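Local coordinates for arsenite methyltransferase (Chlamydomonas reinhardtii, PDB 5EVJ), which probably methylates trivalent arsenic bound to glutathione, using S-adenosylmethionine as the methyl donor, at residues F239-I252 / A264-V276. The protein carries 15 engineered substitutions. Numbering follows the deposited sequence.
Sequences FTDPRQLEAEEIQI and ARFYSITYRLFKV. Engineered in segment 239-252: Ala247 (natural residue Cys).
Arg243 and Arg272 pair through two backbone hydrogen bonds where edge strand 243-249 lies against strand 266-274, the only antiparallel strand of the seven-stranded Rossmann-like methyltransferase sheet (order 3-2-1-4-5-7-6). A beta bulge at Leu245 shifts the register: Leu245 N donates to Thr270 O (2.7 Å), whereas Thr270 N returns to Glu246 O. Beyond it Glu248 and Ser268 bond both ways, and Ile250 N reaches Phe266 O.

Glu249 crosses Arg265 obliquely. Its CB lies 3.8 Å from Tyr267 CE2, and CG, anti to the backbone N (chi1 176°), passes Phe266 O. The extended chain then delivers the carboxylate to the guanidinium in a salt bridge, the two planes 54° apart. OE1 accepts from Arg265 NH2 at 2.7 Å through its syn lone pair; OE2 takes a weak bond from Arg265 NE and a water that also bridges to Ile250 O and Phe266 N. Tyr267 OH sits over the centre of one guanidinium face.

At the other end, Leu273 CB makes a CH-pi contact over one face of Phe239, and Leu273 CD1 meets Pro242 CB at 3.6 Å. Helix 227-237 packs on Phe239 and Pro242 through Ala234. Arg243 bends away from strand 266-274, NE and NH2 both gripping Asp241 OD2 while NH1 meets Asp307; Asn323 also donates to Asp241 OD2. Where the strands part, one water donates to Asp241 O and Arg272 O and accepts from Phe274 N at 3.0 Å.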
loop_
_atom_site.group_PDB
_atom_site.type_symbol
_atom_site.label_atom_id
_atom_site.label_comp_id
_atom_site.label_asym_id
_atom_site.label_seq_id
_atom_site.Cartn_x
_atom_site.Cartn_y
_atom_site.Cartn_z
ATOM N N PHE A 239 -5.419 -8.927 -8.239
ATOM C CA PHE A 239 -4.760 -9.033 -6.932
ATOM C C PHE A 239 -5.368 -10.214 -6.158
ATOM O O PHE A 239 -6.295 -10.053 -5.339
ATOM C CB PHE A 239 -4.941 -7.754 -6.150
ATOM C CG PHE A 239 -4.179 -6.588 -6.728
ATOM C CD1 PHE A 239 -2.785 -6.670 -6.911
ATOM C CD2 PHE A 239 -4.850 -5.419 -7.136
ATOM C CE1 PHE A 239 -2.085 -5.574 -7.423
ATOM C CE2 PHE A 239 -4.141 -4.336 -7.678
ATOM C CZ PHE A 239 -2.764 -4.416 -7.802
ATOM N N THR A 240 -4.848 -11.413 -6.408
ATOM C CA THR A 240 -5.514 -12.606 -5.966
ATOM C C THR A 240 -5.426 -12.883 -4.488
ATOM O O THR A 240 -6.213 -13.679 -3.992
ATOM C CB THR A 240 -4.992 -13.750 -6.754
ATOM O OG1 THR A 240 -5.008 -13.338 -8.110
ATOM C CG2 THR A 240 -5.839 -15.038 -6.566
ATOM N N ASP A 241 -4.473 -12.256 -3.775
ATOM C CA ASP A 241 -4.282 -12.584 -2.335
ATOM C C ASP A 241 -3.821 -11.402 -1.542
ATOM O O ASP A 241 -2.666 -11.341 -1.112
ATOM C CB ASP A 241 -3.392 -13.785 -2.196
ATOM C CG ASP A 241 -3.108 -14.166 -0.718
ATOM O OD1 ASP A 241 -3.917 -13.864 0.202
ATOM O OD2 ASP A 241 -2.057 -14.774 -0.453
ATOM N N PRO A 242 -4.709 -10.411 -1.383
ATOM C CA PRO A 242 -4.419 -9.271 -0.550
ATOM C C PRO A 242 -3.935 -9.689 0.825
ATOM O O PRO A 242 -4.432 -10.633 1.349
ATOM C CB PRO A 242 -5.798 -8.575 -0.386
ATOM C CG PRO A 242 -6.537 -8.932 -1.609
ATOM C CD PRO A 242 -6.129 -10.401 -1.788
ATOM N N ARG A 243 -2.979 -8.958 1.389
ATOM C CA ARG A 243 -2.413 -9.284 2.688
ATOM C C ARG A 243 -2.506 -8.054 3.521
ATOM O O ARG A 243 -2.210 -6.957 3.084
ATOM C CB ARG A 243 -0.946 -9.697 2.555
ATOM C CG ARG A 243 -0.715 -11.020 1.841
ATOM C CD ARG A 243 -0.896 -12.250 2.732
ATOM N NE ARG A 243 -0.729 -13.443 1.891
ATOM C CZ ARG A 243 0.371 -14.187 1.890
ATOM N NH1 ARG A 243 1.352 -13.885 2.710
ATOM N NH2 ARG A 243 0.478 -15.243 1.087
ATOM N N GLN A 244 -2.931 -8.257 4.738
ATOM C CA GLN A 244 -3.135 -7.213 5.701
ATOM C C GLN A 244 -1.795 -6.999 6.455
ATOM O O GLN A 244 -1.245 -7.917 7.096
ATOM C CB GLN A 244 -4.295 -7.690 6.593
ATOM C CG GLN A 244 -4.407 -6.934 7.891
ATOM C CD GLN A 244 -5.700 -7.243 8.622
ATOM O OE1 GLN A 244 -6.782 -7.247 8.031
ATOM N NE2 GLN A 244 -5.585 -7.515 9.923
ATOM N N LEU A 245 -1.236 -5.810 6.386
ATOM C CA LEU A 245 0.031 -5.606 7.087
ATOM C C LEU A 245 -0.249 -5.207 8.534
ATOM O O LEU A 245 0.416 -5.668 9.444
ATOM C CB LEU A 245 0.879 -4.510 6.381
ATOM C CG LEU A 245 2.181 -4.095 7.130
ATOM C CD1 LEU A 245 3.109 -5.292 7.350
ATOM C CD2 LEU A 245 2.949 -2.950 6.501
ATOM N N GLU A 246 -1.252 -4.351 8.744
ATOM C CA GLU A 246 -1.663 -3.975 10.078
ATOM C C GLU A 246 -3.026 -3.261 10.095
ATOM O O GLU A 246 -3.453 -2.625 9.119
ATOM C CB GLU A 246 -0.631 -3.082 10.740
ATOM C CG GLU A 246 -0.618 -1.656 10.214
ATOM C CD GLU A 246 0.632 -0.920 10.673
ATOM O OE1 GLU A 246 0.765 -0.637 11.891
ATOM O OE2 GLU A 246 1.497 -0.637 9.817
ATOM N N ALA A 247 -3.712 -3.417 11.210
ATOM C CA ALA A 247 -5.058 -2.910 11.335
ATOM C C ALA A 247 -5.165 -2.294 12.714
ATOM O O ALA A 247 -4.632 -2.817 13.703
ATOM C CB ALA A 247 -6.074 -4.034 11.169
ATOM N N GLU A 248 -5.826 -1.163 12.757
ATOM C CA GLU A 248 -6.173 -0.546 14.009
ATOM C C GLU A 248 -7.681 -0.218 14.007
ATOM O O GLU A 248 -8.200 0.450 13.087
ATOM C CB GLU A 248 -5.282 0.697 14.296
ATOM C CG GLU A 248 -3.859 0.431 14.850
ATOM C CD GLU A 248 -3.756 -0.636 15.973
ATOM O OE1 GLU A 248 -4.651 -0.699 16.854
ATOM O OE2 GLU A 248 -2.762 -1.422 15.994
ATOM N N GLU A 249 -8.381 -0.717 15.024
ATOM C CA GLU A 249 -9.773 -0.367 15.195
ATOM C C GLU A 249 -9.834 1.102 15.478
ATOM O O GLU A 249 -9.071 1.601 16.287
ATOM C CB GLU A 249 -10.461 -1.165 16.316
ATOM C CG GLU A 249 -11.916 -0.706 16.534
ATOM C CD GLU A 249 -12.817 -1.718 17.233
ATOM O OE1 GLU A 249 -12.318 -2.739 17.815
ATOM O OE2 GLU A 249 -14.061 -1.496 17.166
ATOM N N ILE A 250 -10.714 1.779 14.753
ATOM C CA ILE A 250 -10.942 3.192 14.825
ATOM C C ILE A 250 -12.115 3.377 15.787
ATOM O O ILE A 250 -13.247 3.004 15.471
ATOM C CB ILE A 250 -11.350 3.648 13.422
ATOM C CG1 ILE A 250 -10.108 4.006 12.617
ATOM C CG2 ILE A 250 -12.286 4.856 13.435
ATOM C CD1 ILE A 250 -10.441 4.396 11.187
ATOM N N GLN A 251 -11.841 3.877 16.991
ATOM C CA GLN A 251 -12.882 4.036 18.026
ATOM C C GLN A 251 -13.738 5.233 17.663
ATOM O O GLN A 251 -13.217 6.297 17.407
ATOM C CB GLN A 251 -12.278 4.183 19.425
ATOM C CG GLN A 251 -11.435 2.996 19.884
ATOM C CD GLN A 251 -12.240 1.737 20.242
ATOM O OE1 GLN A 251 -11.664 0.672 20.453
ATOM N NE2 GLN A 251 -13.567 1.856 20.322
ATOM N N ILE A 252 -15.052 5.042 17.602
ATOM C CA ILE A 252 -15.939 6.019 16.951
ATOM C C ILE A 252 -16.314 7.229 17.864
ATOM O O ILE A 252 -16.236 8.407 17.442
ATOM C CB ILE A 252 -17.127 5.294 16.242
ATOM C CG1 ILE A 252 -17.808 6.203 15.218
ATOM C CG2 ILE A 252 -18.110 4.686 17.233
ATOM C CD1 ILE A 252 -18.125 5.491 13.917
ATOM N N ALA A 264 -21.468 -2.005 13.860
ATOM C CA ALA A 264 -20.346 -1.956 12.884
ATOM C C ALA A 264 -19.031 -1.526 13.535
ATOM O O ALA A 264 -18.997 -0.571 14.277
ATOM C CB ALA A 264 -20.663 -1.070 11.697
ATOM N N ARG A 265 -17.974 -2.267 13.254
ATOM C CA ARG A 265 -16.645 -1.927 13.692
ATOM C C ARG A 265 -15.784 -1.504 12.498
ATOM O O ARG A 265 -15.731 -2.199 11.462
ATOM C CB ARG A 265 -16.006 -3.102 14.472
ATOM C CG ARG A 265 -16.803 -3.456 15.734
ATOM C CD ARG A 265 -16.399 -4.807 16.269
ATOM N NE ARG A 265 -15.314 -4.585 17.164
ATOM C CZ ARG A 265 -14.469 -5.494 17.667
ATOM N NH1 ARG A 265 -14.586 -6.780 17.422
ATOM N NH2 ARG A 265 -13.480 -5.076 18.459
ATOM N N PHE A 266 -15.108 -0.361 12.670
ATOM C CA PHE A 266 -14.289 0.255 11.645
ATOM C C PHE A 266 -12.803 0.087 11.918
ATOM O O PHE A 266 -12.356 0.170 13.066
ATOM C CB PHE A 266 -14.609 1.725 11.497
ATOM C CG PHE A 266 -16.024 1.996 11.120
ATOM C CD1 PHE A 266 -17.043 1.985 12.092
ATOM C CD2 PHE A 266 -16.363 2.292 9.813
ATOM C CE1 PHE A 266 -18.370 2.244 11.737
ATOM C CE2 PHE A 266 -17.701 2.544 9.445
ATOM C CZ PHE A 266 -18.694 2.521 10.408
ATOM N N TYR A 267 -12.060 -0.139 10.829
ATOM C CA TYR A 267 -10.607 -0.302 10.846
ATOM C C TYR A 267 -9.866 0.571 9.825
ATOM O O TYR A 267 -10.346 0.892 8.719
ATOM C CB TYR A 267 -10.215 -1.778 10.610
ATOM C CG TYR A 267 -10.915 -2.643 11.613
ATOM C CD1 TYR A 267 -12.274 -2.904 11.491
ATOM C CD2 TYR A 267 -10.249 -3.102 12.730
ATOM C CE1 TYR A 267 -12.945 -3.650 12.428
ATOM C CE2 TYR A 267 -10.878 -3.885 13.658
ATOM C CZ TYR A 267 -12.231 -4.147 13.505
ATOM O OH TYR A 267 -12.895 -4.877 14.455
ATOM N N SER A 268 -8.677 0.914 10.244
ATOM C CA SER A 268 -7.682 1.518 9.425
ATOM C C SER A 268 -6.858 0.295 9.084
ATOM O O SER A 268 -6.284 -0.327 9.977
ATOM C CB SER A 268 -6.830 2.441 10.331
ATOM O OG SER A 268 -5.734 2.981 9.633
ATOM N N ILE A 269 -6.817 -0.070 7.811
ATOM C CA ILE A 269 -6.004 -1.252 7.398
ATOM C C ILE A 269 -5.041 -0.859 6.276
ATOM O O ILE A 269 -5.425 -0.137 5.322
ATOM C CB ILE A 269 -6.854 -2.422 6.856
ATOM C CG1 ILE A 269 -7.973 -2.830 7.843
ATOM C CG2 ILE A 269 -5.972 -3.627 6.473
ATOM C CD1 ILE A 269 -8.915 -3.909 7.263
ATOM N N THR A 270 -3.808 -1.356 6.396
ATOM C CA THR A 270 -2.790 -1.195 5.375
ATOM C C THR A 270 -2.726 -2.551 4.722
ATOM O O THR A 270 -2.397 -3.566 5.354
ATOM C CB THR A 270 -1.371 -0.796 5.934
ATOM O OG1 THR A 270 -1.401 0.489 6.558
ATOM C CG2 THR A 270 -0.353 -0.677 4.769
ATOM N N TYR A 271 -2.986 -2.534 3.434
ATOM C CA TYR A 271 -3.028 -3.723 2.615
ATOM C C TYR A 271 -1.836 -3.787 1.698
ATOM O O TYR A 271 -1.341 -2.728 1.226
ATOM C CB TYR A 271 -4.324 -3.715 1.717
ATOM C CG TYR A 271 -5.497 -4.367 2.420
ATOM C CD1 TYR A 271 -5.478 -5.724 2.750
ATOM C CD2 TYR A 271 -6.638 -3.618 2.746
ATOM C CE1 TYR A 271 -6.571 -6.336 3.380
ATOM C CE2 TYR A 271 -7.729 -4.187 3.363
ATOM C CZ TYR A 271 -7.681 -5.542 3.723
ATOM O OH TYR A 271 -8.758 -6.060 4.386
ATOM N N ARG A 272 -1.469 -5.021 1.356
ATOM C CA ARG A 272 -0.409 -5.317 0.450
ATOM C C ARG A 272 -0.940 -6.111 -0.734
ATOM O O ARG A 272 -1.418 -7.242 -0.577
ATOM C CB ARG A 272 0.699 -6.065 1.157
ATOM C CG ARG A 272 1.174 -5.293 2.392
ATOM C CD ARG A 272 2.532 -5.868 2.827
ATOM N NE ARG A 272 3.650 -5.427 1.981
ATOM C CZ ARG A 272 4.938 -5.365 2.352
ATOM N NH1 ARG A 272 5.322 -5.767 3.551
ATOM N NH2 ARG A 272 5.879 -4.867 1.505
ATOM N N LEU A 273 -0.815 -5.523 -1.931
ATOM C CA LEU A 273 -1.379 -6.094 -3.121
ATOM C C LEU A 273 -0.245 -6.303 -4.132
ATOM O O LEU A 273 0.110 -5.376 -4.920
ATOM C CB LEU A 273 -2.426 -5.171 -3.655
ATOM C CG LEU A 273 -3.901 -5.290 -3.250
ATOM C CD1 LEU A 273 -4.137 -5.729 -1.811
ATOM C CD2 LEU A 273 -4.634 -3.983 -3.564
ATOM N N PHE A 274 0.296 -7.517 -4.136
ATOM C CA PHE A 274 1.425 -7.803 -4.958
ATOM C C PHE A 274 0.982 -8.246 -6.261
ATOM O O PHE A 274 -0.056 -8.977 -6.357
ATOM C CB PHE A 274 2.266 -8.925 -4.367
ATOM C CG PHE A 274 3.131 -8.464 -3.256
ATOM C CD1 PHE A 274 4.440 -7.988 -3.516
ATOM C CD2 PHE A 274 2.651 -8.451 -1.946
ATOM C CE1 PHE A 274 5.251 -7.539 -2.479
ATOM C CE2 PHE A 274 3.463 -8.028 -0.913
ATOM C CZ PHE A 274 4.784 -7.566 -1.145
ATOM N N LYS A 275 1.827 -7.912 -7.256
ATOM C CA LYS A 275 1.578 -8.343 -8.607
ATOM C C LYS A 275 2.672 -9.309 -9.073
ATOM O O LYS A 275 3.777 -8.924 -9.297
ATOM C CB LYS A 275 1.433 -7.111 -9.528
ATOM C CG LYS A 275 1.444 -7.483 -10.995
ATOM C CD LYS A 275 1.009 -6.343 -11.917
ATOM C CE LYS A 275 1.240 -6.646 -13.451
ATOM N NZ LYS A 275 0.830 -5.410 -14.292
ATOM N N VAL A 276 2.347 -10.553 -9.263
ATOM C CA VAL A 276 3.369 -11.496 -9.752
ATOM C C VAL A 276 2.684 -12.384 -10.757
ATOM O O VAL A 276 2.202 -13.478 -10.434
ATOM C CB VAL A 276 4.039 -12.294 -8.592
ATOM C CG1 VAL A 276 5.192 -13.082 -9.148
ATOM C CG2 VAL A 276 4.484 -11.359 -7.468
HETATM O O HOH W 1 -1.954 -10.947 -7.571
HETATM O O HOH W 2 -0.972 -9.484 -2.215
HETATM O O HOH W 3 -2.453 -10.149 -4.428
HETATM O O HOH W 4 -8.681 -8.093 5.996
HETATM O O HOH W 5 -14.978 0.629 15.693
#